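Local coordinates for flagellar pocket-related cytoskeletal protein (PDB 6SJQ) that is a component of the trypanosome flagellar pocket collar, its N-terminal ubiquitin-fold domain carrying a long structured loop for protein binding, at residues V10-F15 against F42-I46; F59-K65 against Q88-P94. All blocks are in the same frame, centred on the assembly; numbering follows the deposited sequence.

Contact 1 (V10-F15 against F42-I46); sequences VAADIF and FSNEI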
ATOM      1  N   VAL A  10      -0.849  -4.922  -0.413  1.00 12.96           N
ATOM      2  CA  VAL A  10      -1.012  -3.487  -0.639  0.56 14.37           C
ATOM      3  C   VAL A  10       0.109  -2.960  -1.541  1.00  9.09           C
ATOM      4  O   VAL A  10       1.303  -3.111  -1.233  1.00 11.77           O
ATOM      5  CB  VAL A  10      -1.049  -2.723   0.692  0.56 13.03           C
ATOM      6  CG1 VAL A  10      -1.589  -1.345   0.473  0.56 12.30           C
ATOM      7  CG2 VAL A  10      -1.938  -3.457   1.685  0.56 16.44           C
ATOM      8  N   ALA A  11      -0.284  -2.363  -2.661  1.00 10.41           N
ATOM      9  CA  ALA A  11       0.673  -1.856  -3.619  1.00 11.01           C
ATOM     10  C   ALA A  11       0.618  -0.337  -3.715  1.00 11.43           C
ATOM     11  O   ALA A  11      -0.410   0.292  -3.431  1.00 11.39           O
ATOM     12  CB  ALA A  11       0.433  -2.491  -5.003  1.00 11.31           C
ATOM     13  N   ALA A  12       1.754   0.247  -4.105  1.00 11.39           N
ATOM     14  CA  ALA A  12       1.842   1.682  -4.367  1.00 13.73           C
ATOM     15  C   ALA A  12       3.032   1.970  -5.274  1.00 12.03           C
ATOM     16  O   ALA A  12       3.921   1.125  -5.434  1.00 15.63           O
ATOM     17  CB  ALA A  12       1.977   2.475  -3.053  1.00 14.18           C
ATOM     18  N   ASP A  13       3.048   3.165  -5.852  1.00 13.26           N
ATOM     19  CA  ASP A  13       4.223   3.595  -6.600  1.00 14.91           C
ATOM     20  C   ASP A  13       5.148   4.425  -5.731  1.00 14.80           C
ATOM     21  O   ASP A  13       4.781   5.509  -5.284  1.00 17.41           O
ATOM     22  CB  ASP A  13       3.819   4.339  -7.870  1.00 17.39           C
ATOM     23  CG  ASP A  13       3.330   3.390  -8.945  1.00 33.41           C
ATOM     24  OD1 ASP A  13       4.160   2.619  -9.466  1.00 28.69           O
ATOM     25  OD2 ASP A  13       2.117   3.382  -9.249  1.00 26.28           O
ATOM     26  N   ILE A  14       6.345   3.896  -5.481  1.00 14.00           N
ATOM     27  CA  ILE A  14       7.329   4.598  -4.654  1.00 16.34           C
ATOM     28  C   ILE A  14       8.616   4.862  -5.453  1.00 16.49           C
ATOM     29  O   ILE A  14       9.300   3.929  -5.877  1.00 15.57           O
ATOM     30  CB  ILE A  14       7.666   3.789  -3.378  1.00 19.03           C
ATOM     31  CG1 ILE A  14       6.384   3.347  -2.628  1.00 17.22           C
ATOM     32  CG2 ILE A  14       8.626   4.570  -2.486  1.00 13.92           C
ATOM     33  CD1 ILE A  14       5.618   4.445  -1.889  1.00 14.06           C
ATOM     34  N   PHE A  15       8.940   6.135  -5.639  1.00 15.75           N
ATOM     35  CA  PHE A  15      10.072   6.558  -6.492  1.00 17.52           C
ATOM     36  C   PHE A  15      10.156   5.825  -7.821  1.00 21.68           C
ATOM     37  O   PHE A  15      11.211   5.294  -8.160  1.00 24.46           O
ATOM     38  CB  PHE A  15      11.407   6.370  -5.767  1.00 17.10           C
ATOM     39  CG  PHE A  15      11.544   7.195  -4.539  1.00 16.78           C
ATOM     40  CD1 PHE A  15      11.560   8.577  -4.617  1.00 16.18           C
ATOM     41  CD2 PHE A  15      11.678   6.592  -3.304  1.00 12.92           C
ATOM     42  CE1 PHE A  15      11.689   9.355  -3.473  1.00 14.61           C
ATOM     43  CE2 PHE A  15      11.825   7.359  -2.147  1.00 12.80           C
ATOM     44  CZ  PHE A  15      11.824   8.742  -2.230  1.00 17.72           C
ATOM     45  N   PHE A  42       4.597   1.919   3.875  1.00 10.16           N
ATOM     46  CA  PHE A  42       5.089   2.696   2.737  1.00  9.55           C
ATOM     47  C   PHE A  42       6.000   3.839   3.189  1.00 11.54           C
ATOM     48  O   PHE A  42       6.911   4.229   2.453  1.00 12.79           O
ATOM     49  CB  PHE A  42       3.914   3.225   1.898  1.00 13.99           C
ATOM     50  CG  PHE A  42       3.164   2.149   1.135  1.00 11.72           C
ATOM     51  CD1 PHE A  42       3.839   1.158   0.433  1.00 15.33           C
ATOM     52  CD2 PHE A  42       1.784   2.148   1.109  1.00 13.36           C
ATOM     53  CE1 PHE A  42       3.119   0.169  -0.270  1.00 16.23           C
ATOM     54  CE2 PHE A  42       1.066   1.178   0.405  1.00 15.90           C
ATOM     55  CZ  PHE A  42       1.734   0.191  -0.277  1.00 15.18           C
ATOM     56  N   SER A  43       5.748   4.384   4.381  1.00  9.30           N
ATOM     57  CA  SER A  43       6.605   5.452   4.906  1.00  8.55           C
ATOM     58  C   SER A  43       7.951   4.845   5.210  1.00 13.20           C
ATOM     59  O   SER A  43       8.985   5.472   4.945  1.00 12.71           O
ATOM     60  CB  SER A  43       6.033   6.116   6.153  1.00 12.09           C
ATOM     61  OG  SER A  43       4.888   6.898   5.844  1.00 13.66           O
ATOM     62  N   ASN A  44       7.950   3.619   5.735  1.00 10.72           N
ATOM     63  CA  ASN A  44       9.211   2.914   5.980  1.00 13.99           C
ATOM     64  C   ASN A  44       9.961   2.636   4.692  1.00 12.80           C
ATOM     65  O   ASN A  44      11.186   2.775   4.647  1.00 14.50           O
ATOM     66  CB  ASN A  44       9.003   1.625   6.769  1.00 14.12           C
ATOM     67  CG  ASN A  44       8.679   1.896   8.224  1.00 15.90           C
ATOM     68  OD1 ASN A  44       8.922   3.005   8.727  1.00 16.37           O
ATOM     69  ND2 ASN A  44       8.127   0.892   8.915  1.00 14.07           N
ATOM     70  N   GLU A  45       9.229   2.263   3.640  1.00 11.74           N
ATOM     71  CA  GLU A  45       9.840   2.049   2.327  1.00 12.39           C
ATOM     72  C   GLU A  45      10.427   3.348   1.767  1.00 15.64           C
ATOM     73  O   GLU A  45      11.559   3.352   1.282  1.00 15.13           O
ATOM     74  CB  GLU A  45       8.825   1.414   1.359  1.00 13.91           C
ATOM     75  CG  GLU A  45       9.374   1.126  -0.038  1.00 15.23           C
ATOM     76  CD  GLU A  45      10.263  -0.096  -0.105  1.00 14.44           C
ATOM     77  OE1 GLU A  45      10.533  -0.728   0.942  1.00 18.90           O
ATOM     78  OE2 GLU A  45      10.694  -0.444  -1.223  1.00 15.78           O
ATOM     79  N   ILE A  46       9.677   4.452   1.832  1.00 12.83           N
ATOM     80  CA  ILE A  46      10.226   5.752   1.441  1.00 14.99           C
ATOM     81  C   ILE A  46      11.531   6.088   2.171  1.00 13.44           C
ATOM     82  O   ILE A  46      12.509   6.492   1.526  1.00 14.14           O
ATOM     83  CB  ILE A  46       9.223   6.906   1.650  1.00 12.70           C
ATOM     84  CG1 ILE A  46       8.066   6.772   0.653  1.00 12.91           C
ATOM     85  CG2 ILE A  46       9.921   8.287   1.513  1.00 12.95           C
ATOM     86  CD1 ILE A  46       6.889   7.731   0.980  1.00 11.25           C
TER
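F42 reaches from the helix to the strand and lays its ring against V10 and A12. It leaves the helix with CB already directed at the strand, 4.3 Å from I14 CD1; CG anti to the carbonyl carbon (chi1 -70°) then swings the ring over A12. A12 CB lies over one face, displaced toward the CE1-CZ-CE2 rim, 3.7 Å from the ring centroid and 17° off the normal, a CH-pi contact. At the tip, CZ comes to 3.6 Å from A12 CB, while V10 O lies near the ring plane at its edge, 3.5 Å from the same CZ. This is the helix-on-sheet packing of the ubiquitin fold: the short segments 10-14 and 42-46 run 26° apart with axes 9.9 Å from each other, and V10, A12 and I14, alternate residues of the strand, all direct CB to the helix. One turn beyond F42, I46 CG1 rests 3.9 Å from I14 CG2, the two side chains crossing at about a right angle. E45 adds its CG to I14 CG2, whereas its carboxylate turns to a salt bridge with R49. The F15 ring brings its edge to I46 O, with CE2 3.8 Å away.

Contact 2 (F59-K65 against Q88-P94); sequences FHSSKIK and QLYVFQP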
ATOM      1  N   PHE A  59       4.468   8.721   3.646  1.00 13.11           N
ATOM      2  CA  PHE A  59       3.456   8.342   2.664  1.00 13.68           C
ATOM      3  C   PHE A  59       2.092   8.790   3.192  1.00 14.91           C
ATOM      4  O   PHE A  59       1.756   8.547   4.361  1.00 15.60           O
ATOM      5  CB  PHE A  59       3.487   6.824   2.472  1.00 11.81           C
ATOM      6  CG  PHE A  59       2.510   6.310   1.442  1.00 10.08           C
ATOM      7  CD1 PHE A  59       1.179   6.101   1.762  1.00 13.43           C
ATOM      8  CD2 PHE A  59       2.940   6.018   0.149  1.00 11.01           C
ATOM      9  CE1 PHE A  59       0.287   5.623   0.803  1.00 14.46           C
ATOM     10  CE2 PHE A  59       2.059   5.525  -0.800  1.00 16.07           C
ATOM     11  CZ  PHE A  59       0.725   5.341  -0.475  1.00 17.00           C
ATOM     12  N   HIS A  60       1.312   9.458   2.346  1.00 13.97           N
ATOM     13  CA  HIS A  60      -0.040   9.864   2.728  1.00 15.56           C
ATOM     14  C   HIS A  60      -1.048   9.264   1.762  1.00 12.60           C
ATOM     15  O   HIS A  60      -1.024   9.574   0.572  1.00 16.85           O
ATOM     16  CB  HIS A  60      -0.152  11.384   2.695  1.00 22.33           C
ATOM     17  CG  HIS A  60       0.832  12.079   3.586  1.00 22.40           C
ATOM     18  ND1 HIS A  60       0.717  12.080   4.961  1.00 25.31           N
ATOM     19  CD2 HIS A  60       1.944  12.792   3.299  1.00 26.39           C
ATOM     20  CE1 HIS A  60       1.717  12.769   5.481  1.00 27.05           C
ATOM     21  NE2 HIS A  60       2.475  13.215   4.497  1.00 24.94           N
ATOM     22  N   SER A  61      -1.944   8.434   2.280  1.00 12.90           N
ATOM     23  CA  SER A  61      -2.960   7.789   1.450  0.65 16.19           C
ATOM     24  C   SER A  61      -4.090   8.758   1.106  1.00 19.16           C
ATOM     25  O   SER A  61      -4.578   9.490   1.969  1.00 19.00           O
ATOM     26  CB  SER A  61      -3.540   6.608   2.203  0.65 16.79           C
ATOM     27  OG  SER A  61      -4.317   7.075   3.288  0.65 18.94           O
ATOM     28  N   SER A  62      -4.508   8.776  -0.159  1.00 19.81           N
ATOM     29  CA  SER A  62      -5.591   9.666  -0.596  0.66 21.52           C
ATOM     30  C   SER A  62      -6.827   8.917  -1.100  1.00 29.25           C
ATOM     31  O   SER A  62      -7.948   9.417  -0.995  1.00 33.98           O
ATOM     32  CB  SER A  62      -5.108  10.640  -1.673  0.66 21.79           C
ATOM     33  OG  SER A  62      -4.604   9.961  -2.812  0.66 20.38           O
ATOM     34  N   LYS A  63      -6.608   7.741  -1.685  1.00 19.30           N
ATOM     35  CA  LYS A  63      -7.674   6.857  -2.170  1.00 16.88           C
ATOM     36  C   LYS A  63      -7.112   5.450  -2.171  1.00 14.95           C
ATOM     37  O   LYS A  63      -5.957   5.246  -2.553  1.00 13.70           O
ATOM     38  CB  LYS A  63      -8.102   7.175  -3.602  1.00 16.23           C
ATOM     39  CG  LYS A  63      -9.149   6.166  -4.121  1.00 21.33           C
ATOM     40  CD  LYS A  63      -9.525   6.366  -5.580  1.00 25.08           C
ATOM     41  CE  LYS A  63     -10.294   7.666  -5.795  1.00 26.72           C
ATOM     42  NZ  LYS A  63     -11.669   7.643  -5.209  1.00 29.65           N
ATOM     43  N   ILE A  64      -7.919   4.484  -1.742  1.00 16.23           N
ATOM     44  CA  ILE A  64      -7.513   3.093  -1.794  1.00 11.08           C
ATOM     45  C   ILE A  64      -8.486   2.388  -2.719  1.00 12.55           C
ATOM     46  O   ILE A  64      -9.701   2.538  -2.569  1.00 12.38           O
ATOM     47  CB  ILE A  64      -7.560   2.435  -0.399  1.00 11.88           C
ATOM     48  CG1 ILE A  64      -6.541   3.116   0.531  1.00 15.29           C
ATOM     49  CG2 ILE A  64      -7.220   0.961  -0.500  1.00 11.36           C
ATOM     50  CD1 ILE A  64      -6.524   2.549   1.946  1.00 17.68           C
ATOM     51  N   LYS A  65      -7.956   1.645  -3.687  1.00 11.56           N
ATOM     52  CA  LYS A  65      -8.794   0.762  -4.498  1.00 11.69           C
ATOM     53  C   LYS A  65      -8.475  -0.704  -4.246  1.00 13.51           C
ATOM     54  O   LYS A  65      -7.355  -1.050  -3.885  1.00 13.53           O
ATOM     55  CB  LYS A  65      -8.595   1.066  -5.980  1.00 12.62           C
ATOM     56  CG  LYS A  65      -9.076   2.447  -6.385  1.00 14.10           C
ATOM     57  CD  LYS A  65      -9.134   2.560  -7.886  1.00 14.97           C
ATOM     58  CE  LYS A  65      -9.573   3.942  -8.306  1.00 20.04           C
ATOM     59  NZ  LYS A  65      -9.654   3.982  -9.795  1.00 18.20           N
ATOM     60  N   GLN A  88      -5.915  -7.854  -3.457  1.00 13.42           N
ATOM     61  CA  GLN A  88      -4.929  -6.859  -3.852  1.00 10.39           C
ATOM     62  C   GLN A  88      -5.503  -5.447  -3.790  1.00 13.21           C
ATOM     63  O   GLN A  88      -6.530  -5.160  -4.405  1.00 11.74           O
ATOM     64  CB  GLN A  88      -4.459  -7.128  -5.286  1.00 10.23           C
ATOM     65  CG  GLN A  88      -3.396  -6.124  -5.744  1.00 12.17           C
ATOM     66  CD  GLN A  88      -2.062  -6.367  -5.084  1.00 11.63           C
ATOM     67  OE1 GLN A  88      -1.444  -7.440  -5.244  1.00 13.96           O
ATOM     68  NE2 GLN A  88      -1.611  -5.387  -4.299  1.00 13.82           N
ATOM     69  N   LEU A  89      -4.835  -4.570  -3.040  1.00 10.31           N
ATOM     70  CA  LEU A  89      -5.181  -3.149  -2.955  1.00 13.25           C
ATOM     71  C   LEU A  89      -4.113  -2.285  -3.634  1.00 12.63           C
ATOM     72  O   LEU A  89      -2.944  -2.664  -3.722  1.00 11.81           O
ATOM     73  CB  LEU A  89      -5.289  -2.705  -1.483  1.00 10.89           C
ATOM     74  CG  LEU A  89      -6.218  -3.489  -0.553  1.00 13.92           C
ATOM     75  CD1 LEU A  89      -6.261  -2.805   0.810  1.00 18.88           C
ATOM     76  CD2 LEU A  89      -7.602  -3.581  -1.146  1.00 15.45           C
ATOM     77  N   TYR A  90      -4.517  -1.119  -4.124  1.00 11.42           N
ATOM     78  CA  TYR A  90      -3.553  -0.123  -4.580  1.00 11.93           C
ATOM     79  C   TYR A  90      -3.852   1.187  -3.869  1.00 10.67           C
ATOM     80  O   TYR A  90      -5.010   1.602  -3.780  1.00 12.20           O
ATOM     81  CB  TYR A  90      -3.650   0.082  -6.085  1.00 11.92           C
ATOM     82  CG  TYR A  90      -2.637   1.079  -6.601  1.00 13.76           C
ATOM     83  CD1 TYR A  90      -1.343   0.687  -6.921  1.00 14.10           C
ATOM     84  CD2 TYR A  90      -2.973   2.414  -6.760  1.00 16.43           C
ATOM     85  CE1 TYR A  90      -0.411   1.608  -7.403  1.00 16.12           C
ATOM     86  CE2 TYR A  90      -2.054   3.328  -7.241  1.00 18.52           C
ATOM     87  CZ  TYR A  90      -0.786   2.918  -7.564  1.00 17.86           C
ATOM     88  OH  TYR A  90       0.113   3.857  -8.029  1.00 28.60           O
ATOM     89  N   VAL A  91      -2.823   1.860  -3.379  1.00  8.83           N
ATOM     90  CA  VAL A  91      -3.045   3.068  -2.591  1.00 10.81           C
ATOM     91  C   VAL A  91      -2.453   4.282  -3.301  1.00 13.11           C
ATOM     92  O   VAL A  91      -1.255   4.294  -3.634  1.00 12.70           O
ATOM     93  CB  VAL A  91      -2.433   2.926  -1.187  1.00 14.44           C
ATOM     94  CG1 VAL A  91      -2.797   4.148  -0.329  1.00 14.29           C
ATOM     95  CG2 VAL A  91      -2.936   1.670  -0.532  1.00 12.16           C
ATOM     96  N   PHE A  92      -3.296   5.294  -3.555  1.00 11.75           N
ATOM     97  CA  PHE A  92      -2.832   6.540  -4.154  1.00 13.42           C
ATOM     98  C   PHE A  92      -2.379   7.509  -3.067  1.00 12.63           C
ATOM     99  O   PHE A  92      -2.749   7.364  -1.884  1.00 14.50           O
ATOM    100  CB  PHE A  92      -3.961   7.222  -4.946  1.00 14.62           C
ATOM    101  CG  PHE A  92      -4.380   6.474  -6.187  1.00 14.37           C
ATOM    102  CD1 PHE A  92      -3.884   6.837  -7.428  1.00 18.78           C
ATOM    103  CD2 PHE A  92      -5.274   5.406  -6.110  1.00 17.86           C
ATOM    104  CE1 PHE A  92      -4.259   6.155  -8.571  1.00 21.35           C
ATOM    105  CE2 PHE A  92      -5.655   4.720  -7.255  1.00 19.09           C
ATOM    106  CZ  PHE A  92      -5.147   5.091  -8.480  1.00 20.40           C
ATOM    107  N   GLN A  93      -1.580   8.489  -3.485  1.00 13.61           N
ATOM    108  CA  GLN A  93      -1.260   9.659  -2.655  1.00 12.71           C
ATOM    109  C   GLN A  93      -1.751  10.941  -3.330  1.00 20.92           C
ATOM    110  O   GLN A  93      -1.977  10.958  -4.543  1.00 17.37           O
ATOM    111  CB  GLN A  93       0.249   9.790  -2.477  1.00 13.27           C
ATOM    112  CG  GLN A  93       0.942   8.621  -1.789  1.00 13.28           C
ATOM    113  CD  GLN A  93       2.379   8.965  -1.412  1.00 17.75           C
ATOM    114  OE1 GLN A  93       2.630   9.603  -0.377  1.00 16.36           O
ATOM    115  NE2 GLN A  93       3.331   8.545  -2.247  1.00 17.28           N
ATOM    116  N   PRO A  94      -1.896  12.034  -2.555  1.00 16.19           N
ATOM    117  CA  PRO A  94      -2.201  13.303  -3.232  1.00 21.36           C
ATOM    118  C   PRO A  94      -1.027  13.654  -4.127  1.00 22.98           C
ATOM    119  O   PRO A  94       0.068  13.157  -3.878  1.00 21.82           O
ATOM    120  CB  PRO A  94      -2.274  14.312  -2.077  1.00 28.29           C
ATOM    121  CG  PRO A  94      -2.529  13.491  -0.848  1.00 26.33           C
ATOM    122  CD  PRO A  94      -1.835  12.177  -1.091  1.00 21.12           C
TER
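The torsions of F59 and Q93 bring the two together: F59 CG is anti to its backbone N (chi1 -178°), and Q93, whose CG is anti to the carbonyl carbon, runs extended through chi2 (-169°). Q93 thereby passes over one face of the F59 ring. Its CG stands 3.7 Å from the ring centroid in a CH-pi contact, and beyond it the amide stacks on the ring with planes 16° apart, CD lying 3.4 Å from F59 CD2. The amide is also held at its oxygen: H60 N donates to Q93 OE1 at 3.0 Å, tilted from the carbonyl plane. At its edge the same F59 ring meets V91 CG1, 3.6 Å from CE1. V91 and I64, a non-hydrogen-bonded antiparallel pair, lie side by side and share a sheet face turned to helix 31-49, where I64 touches T35. Flanking them, K65 and Y90 exchange two backbone bonds, N to O and O to N, and F92 N donates to K63 O at 2.8 Å. S62 N also donates to F92 O, but from above the carbonyl plane and outside the regular pairing. On the other sheet face the aliphatic chain of K65 slants past the F92 ring, CE 4.1 Å from CE2, while Y90 CE2 sits over the centre of that ring. The contact therefore joins neighbouring strands of the ubiquitin-fold sheet by bonding that is regular at K65/Y90 and less so toward S62; beyond them the OE1 bond and the ring stack together fix the rotation of the Q93 amide, with H60 N satisfied by OE1.

Contacts 1 and 2 have centres 10 Å apart and meet through the sheet, in which strands 6-14 and 87-92 are parallel neighbours. A11 O probably accepts a hydrogen bond from V91 N at 2.9 Å, tying the strand of contact 1 to that of contact 2. On the helix-facing side F42 CB lies 3.4 Å from F59 CG, their rings meeting with planes about 40° apart. S43 OG is hydrogen-bonded to F59 N, a second tie from helix to loop. On the other side, D13 pairs with K18. The helix-facing residues V10, F42, F59 and V91 share one apolar layer between sheet and helix 31-49, while Y90, F92 and K65 lie on the opposite face.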